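Local coordinates for actin binding protein family protein (Entamoeba histolytica HM-1:IMSS, PDB 6K2F) that probably binds actin monomers through ADF-homology domains, of which this chain is the N-terminal one, and so restrains filament assembly in motility and cell-shape changes, at residues F23-I28 with K54-G59; D50-Y55 with S62-R67; T6-K11 with A103-T108. One frame throughout, in Å; residues are numbered along the deposited sequence.

Interaction 1. Residues F23-I28 with K54-G59; sequences FIQATI and KYLVEG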
loop_
_atom_site.group_PDB
_atom_site.type_symbol
_atom_site.label_atom_id
_atom_site.label_comp_id
_atom_site.label_asym_id
_atom_site.label_seq_id
_atom_site.Cartn_x
_atom_site.Cartn_y
_atom_site.Cartn_z
ATOM N N PHE A 23 3.111 5.721 2.552
ATOM C CA PHE A 23 3.897 6.885 2.994
ATOM C C PHE A 23 3.117 7.798 3.926
ATOM O O PHE A 23 1.898 7.785 3.970
ATOM C CB PHE A 23 4.484 7.627 1.794
ATOM C CG PHE A 23 3.553 8.335 0.852
ATOM C CD1 PHE A 23 3.035 9.577 1.150
ATOM C CD2 PHE A 23 3.351 7.833 -0.420
ATOM C CE1 PHE A 23 2.298 10.271 0.210
ATOM C CE2 PHE A 23 2.618 8.536 -1.362
ATOM C CZ PHE A 23 2.089 9.752 -1.043
ATOM N N ILE A 24 3.909 8.580 4.641
ATOM C CA ILE A 24 3.427 9.601 5.603
ATOM C C ILE A 24 4.053 10.919 5.191
ATOM O O ILE A 24 5.261 10.985 5.051
ATOM C CB ILE A 24 3.806 9.245 7.045
ATOM C CG1 ILE A 24 3.262 7.875 7.442
ATOM C CG2 ILE A 24 3.346 10.354 7.981
ATOM C CD1 ILE A 24 3.891 7.299 8.710
ATOM N N GLN A 25 3.229 11.916 4.937
ATOM C CA GLN A 25 3.721 13.284 4.688
ATOM C C GLN A 25 3.733 13.977 6.034
ATOM O O GLN A 25 2.746 13.790 6.799
ATOM C CB GLN A 25 2.838 14.048 3.717
ATOM C CG GLN A 25 3.391 15.428 3.373
ATOM C CD GLN A 25 2.505 16.092 2.354
ATOM O OE1 GLN A 25 1.300 15.868 2.322
ATOM N NE2 GLN A 25 3.103 16.919 1.525
ATOM N N ALA A 26 4.805 14.697 6.335
ATOM C CA ALA A 26 4.916 15.401 7.627
ATOM C C ALA A 26 5.385 16.828 7.381
ATOM O O ALA A 26 6.133 17.070 6.434
ATOM C CB ALA A 26 5.849 14.659 8.546
ATOM N N THR A 27 4.967 17.751 8.230
ATOM C CA THR A 27 5.439 19.149 8.182
ATOM C C THR A 27 5.787 19.595 9.593
ATOM O O THR A 27 5.304 19.005 10.576
ATOM C CB THR A 27 4.427 20.124 7.560
ATOM O OG1 THR A 27 3.226 20.117 8.331
ATOM C CG2 THR A 27 4.098 19.763 6.131
ATOM N N ILE A 28 6.572 20.657 9.678
ATOM C CA ILE A 28 6.930 21.268 10.980
ATOM C C ILE A 28 5.803 22.235 11.357
ATOM O O ILE A 28 5.546 23.215 10.627
ATOM C CB ILE A 28 8.316 21.924 10.886
ATOM C CG1 ILE A 28 9.361 20.892 10.461
ATOM C CG2 ILE A 28 8.661 22.608 12.198
ATOM C CD1 ILE A 28 10.757 21.444 10.211
ATOM N N LYS A 54 0.979 14.152 -5.848
ATOM C CA LYS A 54 -0.383 14.621 -5.492
ATOM C C LYS A 54 -0.389 15.323 -4.121
ATOM O O LYS A 54 -1.356 16.043 -3.834
ATOM C CB LYS A 54 -1.344 13.434 -5.386
ATOM C CG LYS A 54 -1.669 12.688 -6.673
ATOM C CD LYS A 54 -2.808 11.692 -6.464
ATOM C CE LYS A 54 -3.562 11.324 -7.727
ATOM N NZ LYS A 54 -2.785 10.395 -8.580
ATOM N N TYR A 55 0.630 15.104 -3.290
ATOM C CA TYR A 55 0.673 15.589 -1.895
ATOM C C TYR A 55 1.582 16.800 -1.727
ATOM O O TYR A 55 1.336 17.576 -0.817
ATOM C CB TYR A 55 1.164 14.455 -1.003
ATOM C CG TYR A 55 0.107 13.404 -0.784
ATOM C CD1 TYR A 55 -0.094 12.379 -1.691
ATOM C CD2 TYR A 55 -0.733 13.455 0.310
ATOM C CE1 TYR A 55 -1.090 11.432 -1.512
ATOM C CE2 TYR A 55 -1.713 12.495 0.523
ATOM C CZ TYR A 55 -1.884 11.467 -0.384
ATOM O OH TYR A 55 -2.870 10.541 -0.168
ATOM N N LEU A 56 2.582 16.969 -2.579
ATOM C CA LEU A 56 3.463 18.152 -2.455
ATOM C C LEU A 56 2.669 19.419 -2.767
ATOM O O LEU A 56 1.735 19.407 -3.607
ATOM C CB LEU A 56 4.685 18.002 -3.361
ATOM C CG LEU A 56 5.562 16.772 -3.092
ATOM C CD1 LEU A 56 6.751 16.718 -4.041
ATOM C CD2 LEU A 56 6.051 16.744 -1.644
ATOM N N VAL A 57 2.999 20.495 -2.074
ATOM C CA VAL A 57 2.378 21.819 -2.318
ATOM C C VAL A 57 3.494 22.758 -2.765
ATOM O O VAL A 57 4.459 22.919 -2.030
ATOM C CB VAL A 57 1.670 22.359 -1.067
ATOM C CG1 VAL A 57 1.114 23.736 -1.333
ATOM C CG2 VAL A 57 0.563 21.422 -0.592
ATOM N N GLU A 58 3.389 23.311 -3.966
ATOM C CA GLU A 58 4.520 24.084 -4.541
ATOM C C GLU A 58 4.887 25.241 -3.602
ATOM O O GLU A 58 3.986 25.974 -3.137
ATOM C CB GLU A 58 4.209 24.543 -5.962
ATOM C CG GLU A 58 5.388 25.224 -6.646
ATOM C CD GLU A 58 5.589 26.691 -6.334
ATOM O OE1 GLU A 58 4.622 27.361 -5.873
ATOM O OE2 GLU A 58 6.680 27.219 -6.651
ATOM N N GLY A 59 6.178 25.353 -3.305
ATOM C CA GLY A 59 6.743 26.428 -2.467
ATOM C C GLY A 59 6.659 26.131 -0.991
ATOM O O GLY A 59 7.219 26.945 -0.236
#
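F23 and Y55 meet in a T-shaped stack: the edge of the F23 ring is directed at the face of Y55, with centroids 5.1 Å apart and planes at 82°. The closest atoms are F23 CZ and Y55 CD1, at 3.5 Å. F23 CE1 also stands over the Y55 face, offset toward its rim. Beside the rings, Q25 supplies the one hydrogen bond between the segments, from NE2 to the carbonyl O of Y55 at 3.0 Å with an N-H...O angle of 156°. The oxygen lies close to the Q25 amide plane, whereas NE2 stands well above the Y55 carbonyl plane and uses neither lone pair. Q25 reaches that far because its chain is fully extended, with CG anti to the backbone N (chi1 -176°). Q25 OE1 rests at the edge of the Y55 ring, 3.7 Å from Y55 CD2. In the next shell, S62 OG is a second hydrogen-bond partner of Q25 NE2. The carbonyl oxygen and ring of Y55 thus tie it to Q25 and F23 of strand 23-29, while its hydroxyl bonds to E39 of strand 32-39; polar and aromatic contacts together hold the start of the irregular segment 54-59 on the sheet.

Interaction 2. Residues D50-Y55 with S62-R67; sequences DLVLKY and SYILFR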
loop_
_atom_site.group_PDB
_atom_site.type_symbol
_atom_site.label_atom_id
_atom_site.label_comp_id
_atom_site.label_asym_id
_atom_site.label_seq_id
_atom_site.Cartn_x
_atom_site.Cartn_y
_atom_site.Cartn_z
ATOM N N ASP A 50 4.778 7.763 -7.779
ATOM C CA ASP A 50 4.131 8.903 -8.469
ATOM C C ASP A 50 3.039 9.514 -7.576
ATOM O O ASP A 50 2.676 10.701 -7.813
ATOM C CB ASP A 50 3.612 8.476 -9.834
ATOM C CG ASP A 50 4.721 8.333 -10.863
ATOM O OD1 ASP A 50 5.786 8.951 -10.668
ATOM O OD2 ASP A 50 4.504 7.623 -11.871
ATOM N N LEU A 51 2.509 8.779 -6.596
ATOM C CA LEU A 51 1.443 9.335 -5.705
ATOM C C LEU A 51 1.974 10.521 -4.901
ATOM O O LEU A 51 1.174 11.391 -4.533
ATOM C CB LEU A 51 0.930 8.244 -4.762
ATOM C CG LEU A 51 0.220 7.085 -5.449
ATOM C CD1 LEU A 51 -0.130 6.010 -4.431
ATOM C CD2 LEU A 51 -1.025 7.569 -6.186
ATOM N N VAL A 52 3.275 10.576 -4.643
ATOM C CA VAL A 52 3.890 11.686 -3.869
ATOM C C VAL A 52 3.531 13.020 -4.525
ATOM O O VAL A 52 3.301 14.014 -3.793
ATOM C CB VAL A 52 5.409 11.506 -3.781
ATOM C CG1 VAL A 52 6.097 12.793 -3.315
ATOM C CG2 VAL A 52 5.732 10.334 -2.878
ATOM N N LEU A 53 3.503 13.058 -5.854
ATOM C CA LEU A 53 3.313 14.326 -6.606
ATOM C C LEU A 53 1.953 14.955 -6.281
ATOM O O LEU A 53 1.813 16.191 -6.492
ATOM C CB LEU A 53 3.460 14.021 -8.094
ATOM C CG LEU A 53 4.798 13.431 -8.523
ATOM C CD1 LEU A 53 4.801 13.137 -10.017
ATOM C CD2 LEU A 53 5.927 14.365 -8.166
ATOM N N LYS A 54 0.979 14.152 -5.848
ATOM C CA LYS A 54 -0.383 14.621 -5.492
ATOM C C LYS A 54 -0.389 15.323 -4.121
ATOM O O LYS A 54 -1.356 16.043 -3.834
ATOM C CB LYS A 54 -1.344 13.434 -5.386
ATOM C CG LYS A 54 -1.669 12.688 -6.673
ATOM C CD LYS A 54 -2.808 11.692 -6.464
ATOM C CE LYS A 54 -3.562 11.324 -7.727
ATOM N NZ LYS A 54 -2.785 10.395 -8.580
ATOM N N TYR A 55 0.630 15.104 -3.290
ATOM C CA TYR A 55 0.673 15.589 -1.895
ATOM C C TYR A 55 1.582 16.800 -1.727
ATOM O O TYR A 55 1.336 17.576 -0.817
ATOM C CB TYR A 55 1.164 14.455 -1.003
ATOM C CG TYR A 55 0.107 13.404 -0.784
ATOM C CD1 TYR A 55 -0.094 12.379 -1.691
ATOM C CD2 TYR A 55 -0.733 13.455 0.310
ATOM C CE1 TYR A 55 -1.090 11.432 -1.512
ATOM C CE2 TYR A 55 -1.713 12.495 0.523
ATOM C CZ TYR A 55 -1.884 11.467 -0.384
ATOM O OH TYR A 55 -2.870 10.541 -0.168
ATOM N N SER A 62 7.984 20.077 2.716
ATOM C CA SER A 62 7.386 18.941 3.448
ATOM C C SER A 62 8.318 17.755 3.380
ATOM O O SER A 62 9.224 17.727 2.519
ATOM C CB SER A 62 5.987 18.586 3.004
ATOM O OG SER A 62 5.943 18.115 1.671
ATOM N N TYR A 63 8.134 16.834 4.308
ATOM C CA TYR A 63 8.819 15.535 4.286
ATOM C C TYR A 63 7.847 14.448 3.869
ATOM O O TYR A 63 6.675 14.466 4.253
ATOM C CB TYR A 63 9.333 15.174 5.666
ATOM C CG TYR A 63 10.259 16.173 6.292
ATOM C CD1 TYR A 63 11.529 16.379 5.798
ATOM C CD2 TYR A 63 9.881 16.873 7.425
ATOM C CE1 TYR A 63 12.402 17.271 6.400
ATOM C CE2 TYR A 63 10.750 17.737 8.058
ATOM C CZ TYR A 63 12.011 17.952 7.547
ATOM O OH TYR A 63 12.823 18.847 8.189
ATOM N N ILE A 64 8.363 13.448 3.167
ATOM C CA ILE A 64 7.600 12.201 2.886
ATOM C C ILE A 64 8.440 11.034 3.382
ATOM O O ILE A 64 9.580 10.907 2.967
ATOM C CB ILE A 64 7.318 11.976 1.392
ATOM C CG1 ILE A 64 6.712 13.191 0.693
ATOM C CG2 ILE A 64 6.457 10.723 1.253
ATOM C CD1 ILE A 64 5.299 13.399 1.009
ATOM N N LEU A 65 7.886 10.246 4.294
ATOM C CA LEU A 65 8.487 8.967 4.721
ATOM C C LEU A 65 7.869 7.885 3.850
ATOM O O LEU A 65 6.673 7.638 3.989
ATOM C CB LEU A 65 8.213 8.746 6.203
ATOM C CG LEU A 65 8.662 9.882 7.104
ATOM C CD1 LEU A 65 8.298 9.602 8.542
ATOM C CD2 LEU A 65 10.145 10.122 6.950
ATOM N N PHE A 66 8.649 7.359 2.925
ATOM C CA PHE A 66 8.145 6.489 1.845
ATOM C C PHE A 66 8.706 5.079 2.066
ATOM O O PHE A 66 9.905 4.847 2.023
ATOM C CB PHE A 66 8.540 7.060 0.492
ATOM C CG PHE A 66 7.801 6.437 -0.658
ATOM C CD1 PHE A 66 8.215 5.217 -1.158
ATOM C CD2 PHE A 66 6.727 7.084 -1.253
ATOM C CE1 PHE A 66 7.557 4.641 -2.227
ATOM C CE2 PHE A 66 6.040 6.478 -2.296
ATOM C CZ PHE A 66 6.465 5.268 -2.785
ATOM N N ARG A 67 7.815 4.138 2.262
ATOM C CA ARG A 67 8.193 2.746 2.605
ATOM C C ARG A 67 8.671 2.008 1.352
ATOM O O ARG A 67 7.981 2.051 0.335
ATOM C CB ARG A 67 7.000 2.029 3.230
ATOM C CG ARG A 67 7.355 0.662 3.793
ATOM C CD ARG A 67 6.169 -0.064 4.402
ATOM N NE ARG A 67 5.055 -0.164 3.471
ATOM C CZ ARG A 67 4.973 -0.987 2.434
ATOM N NH1 ARG A 67 5.957 -1.827 2.158
ATOM N NH2 ARG A 67 3.896 -0.981 1.668
#
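The F66 ring receives V52 obliquely, neither squarely over a face nor at the edge: V52 CG2 lies 3.8 Å from F66 CD2 and 3.9 Å from F66 CE2, so the methyl bears on one side bond of the ring. The other flat group near the contact, the Y55 ring, has L51 O at its edge and in its plane. V52 divides its two methyls between I64 and F66, two residues apart on the strand. V52 CG1, anti to the backbone N (chi1 165°), meets I64 CG1 at 4.1 Å, and the two side chains slide past one another in opposite directions. CG2, beside the backbone N, serves F66. The strand residues I64 and F66 both send their CB toward 50-55, and V52 faces them from a helical turn in which Y55 N bonds to V52 O at 2.9 Å. L83 of the adjacent strand 77-85 touches both V52 and I64, extending the apolar patch. No hydrogen bond joins the segments and all three touching residues are buried, which implies that this contact rests on burial of hydrocarbon alone; the polar ties of 50-55 to the sheet, made through Y55, go to strands 23-29 and 32-39 instead.

Interaction 3. Residues T6-K11 with A103-T108; sequences TDLINK and ARFRTT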
loop_
_atom_site.group_PDB
_atom_site.type_symbol
_atom_site.label_atom_id
_atom_site.label_comp_id
_atom_site.label_asym_id
_atom_site.label_seq_id
_atom_site.Cartn_x
_atom_site.Cartn_y
_atom_site.Cartn_z
ATOM N N THR A 6 4.764 12.740 18.970
ATOM C CA THR A 6 4.407 11.381 19.437
ATOM C C THR A 6 3.492 10.714 18.405
ATOM O O THR A 6 3.706 9.521 18.111
ATOM C CB THR A 6 3.732 11.415 20.807
ATOM O OG1 THR A 6 4.636 12.070 21.691
ATOM C CG2 THR A 6 3.397 10.030 21.315
ATOM N N ASP A 7 2.503 11.443 17.877
ATOM C CA ASP A 7 1.540 10.852 16.914
ATOM C C ASP A 7 2.305 10.377 15.682
ATOM O O ASP A 7 1.995 9.302 15.182
ATOM C CB ASP A 7 0.423 11.818 16.516
ATOM C CG ASP A 7 -0.726 11.892 17.511
ATOM O OD1 ASP A 7 -0.775 11.048 18.432
ATOM O OD2 ASP A 7 -1.570 12.796 17.356
ATOM N N LEU A 8 3.257 11.177 15.188
ATOM C CA LEU A 8 4.028 10.806 13.972
ATOM C C LEU A 8 4.845 9.555 14.279
ATOM O O LEU A 8 4.858 8.646 13.454
ATOM C CB LEU A 8 4.933 11.960 13.523
ATOM C CG LEU A 8 5.894 11.645 12.369
ATOM C CD1 LEU A 8 5.142 11.112 11.161
ATOM C CD2 LEU A 8 6.698 12.885 11.997
ATOM N N ILE A 9 5.533 9.513 15.411
ATOM C CA ILE A 9 6.348 8.315 15.761
ATOM C C ILE A 9 5.430 7.094 15.827
ATOM O O ILE A 9 5.801 6.061 15.267
ATOM C CB ILE A 9 7.145 8.508 17.048
ATOM C CG1 ILE A 9 8.123 9.677 16.924
ATOM C CG2 ILE A 9 7.865 7.223 17.406
ATOM C CD1 ILE A 9 8.649 10.173 18.239
ATOM N N ASN A 10 4.298 7.192 16.514
ATOM C CA ASN A 10 3.340 6.062 16.650
ATOM C C ASN A 10 2.879 5.579 15.264
ATOM O O ASN A 10 2.852 4.351 15.039
ATOM C CB ASN A 10 2.139 6.454 17.513
ATOM C CG ASN A 10 1.074 5.376 17.565
ATOM O OD1 ASN A 10 -0.106 5.644 17.335
ATOM N ND2 ASN A 10 1.488 4.152 17.853
ATOM N N LYS A 11 2.454 6.499 14.394
ATOM C CA LYS A 11 1.887 6.126 13.079
ATOM C C LYS A 11 2.999 5.505 12.235
ATOM O O LYS A 11 2.745 4.512 11.535
ATOM C CB LYS A 11 1.268 7.336 12.379
ATOM C CG LYS A 11 0.006 7.904 13.018
ATOM C CD LYS A 11 -1.106 6.918 13.335
ATOM C CE LYS A 11 -2.179 7.535 14.209
ATOM N NZ LYS A 11 -1.612 8.103 15.456
ATOM N N ALA A 103 17.842 15.381 9.841
ATOM C CA ALA A 103 18.672 14.416 10.601
ATOM C C ALA A 103 17.856 13.834 11.759
ATOM O O ALA A 103 18.215 12.749 12.252
ATOM C CB ALA A 103 19.939 15.066 11.099
ATOM N N ARG A 104 16.788 14.521 12.175
ATOM C CA ARG A 104 15.998 14.080 13.350
ATOM C C ARG A 104 15.316 12.745 13.016
ATOM O O ARG A 104 15.079 11.983 13.949
ATOM C CB ARG A 104 14.982 15.147 13.774
ATOM C CG ARG A 104 14.692 15.125 15.267
ATOM C CD ARG A 104 15.826 15.720 16.088
ATOM N NE ARG A 104 16.032 17.117 15.728
ATOM C CZ ARG A 104 17.084 17.610 15.078
ATOM N NH1 ARG A 104 18.082 16.822 14.711
ATOM N NH2 ARG A 104 17.143 18.901 14.796
ATOM N N PHE A 105 15.020 12.431 11.749
ATOM C CA PHE A 105 14.301 11.175 11.404
ATOM C C PHE A 105 15.177 9.974 11.767
ATOM O O PHE A 105 14.688 9.081 12.476
ATOM C CB PHE A 105 13.842 11.169 9.945
ATOM C CG PHE A 105 12.715 12.143 9.693
ATOM C CD1 PHE A 105 11.407 11.807 9.990
ATOM C CD2 PHE A 105 12.965 13.409 9.185
ATOM C CE1 PHE A 105 10.371 12.706 9.794
ATOM C CE2 PHE A 105 11.924 14.304 8.983
ATOM C CZ PHE A 105 10.635 13.956 9.282
ATOM N N ARG A 106 16.430 9.937 11.316
ATOM C CA ARG A 106 17.298 8.754 11.553
ATOM C C ARG A 106 17.586 8.660 13.050
ATOM O O ARG A 106 17.606 7.551 13.583
ATOM C CB ARG A 106 18.567 8.811 10.696
ATOM C CG ARG A 106 19.725 9.600 11.290
ATOM C CD ARG A 106 20.952 9.496 10.403
ATOM N NE ARG A 106 20.832 10.417 9.280
ATOM C CZ ARG A 106 21.119 11.714 9.332
ATOM N NH1 ARG A 106 21.557 12.259 10.457
ATOM N NH2 ARG A 106 20.957 12.467 8.256
ATOM N N THR A 107 17.793 9.802 13.716
ATOM C CA THR A 107 18.162 9.834 15.147
ATOM C C THR A 107 16.982 9.303 15.973
ATOM O O THR A 107 17.216 8.595 16.966
ATOM C CB THR A 107 18.686 11.220 15.538
ATOM O OG1 THR A 107 17.643 12.159 15.319
ATOM C CG2 THR A 107 19.905 11.630 14.741
ATOM N N THR A 108 15.756 9.593 15.556
ATOM C CA THR A 108 14.531 9.270 16.320
ATOM C C THR A 108 14.060 7.856 15.993
ATOM O O THR A 108 13.697 7.109 16.944
ATOM C CB THR A 108 13.420 10.283 16.043
ATOM O OG1 THR A 108 13.948 11.575 16.366
ATOM C CG2 THR A 108 12.180 9.986 16.851
#
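I9 and T108 make the closest approach between the two segments, where I9 CD1 comes to 3.8 Å from T108 CG2 and the side chains cross at about a right angle. I9 CG1 follows at 4.1 Å from T108 CG2, so the end of the isoleucine chain lies across that methyl. The threonine offers carbon here because of its rotation: CG2 is anti to the backbone N and OG1 sits beside that N (chi1 -57°). The hydroxyl is thereby turned back to its own helix, where T108 OG1 donates to R104 O at 2.7 Å. R104 O also accepts from T108 N at 3.0 Å, and the two donors reach it from opposite faces of the carbonyl plane. The OG1 bond holds the rotation that turns the methyl toward I9.

On the buried side the spacing between the segments is wider. L8 CD2 reaches the F105 ring obliquely, 4.3 Å from F105 CE1, and both residues are more engaged with what lies beneath them. L8 packs on I33 and I35 of strand 32-39 and on I24 and A26 of strand 23-29; F105 packs on I33 and meets Y63 edge-to-face. The tighter pair, I9 and T108, is partly exposed at the outer side, whereas L8 and F105 are buried; L4 of strand 3-4 underlies both pairs, touching I9, T108 and F105. The whole contact buries just 104 Å² and contains no hydrogen bond across it, so the segments touch through just two side-chain pairs.

Two helices lying on one face of a mixed sheet, each packing mainly on the strands and only lightly on the other, are characteristic of the ADF-homology (cofilin-like) fold, in which a central sheet is sandwiched between helices.

Interactions 1 and 2 share K54 and Y55, and their centres are 6 Å apart. Their strands, 23-29 and 62-68, are antiparallel neighbours, joined by probable hydrogen bonds from A26 N to Y63 O and from L65 N to I24 O, each 2.8 Å. Interaction 3 lies about 16 Å from the centre of either and uses the other face of the sheet. While F23, Q25, I64 and F66 face segment 50-59, the intervening residues face the helices: I24 CG2 meets L8 CD1 at 3.7 Å, and Y63 CD2 meets F105 CZ at 3.5 Å. Strands 23-29 and 62-68 thus take part in interactions 1 and 2 and, together with strand 32-39, back interaction 3 on their other face, within a single cofilin-type domain.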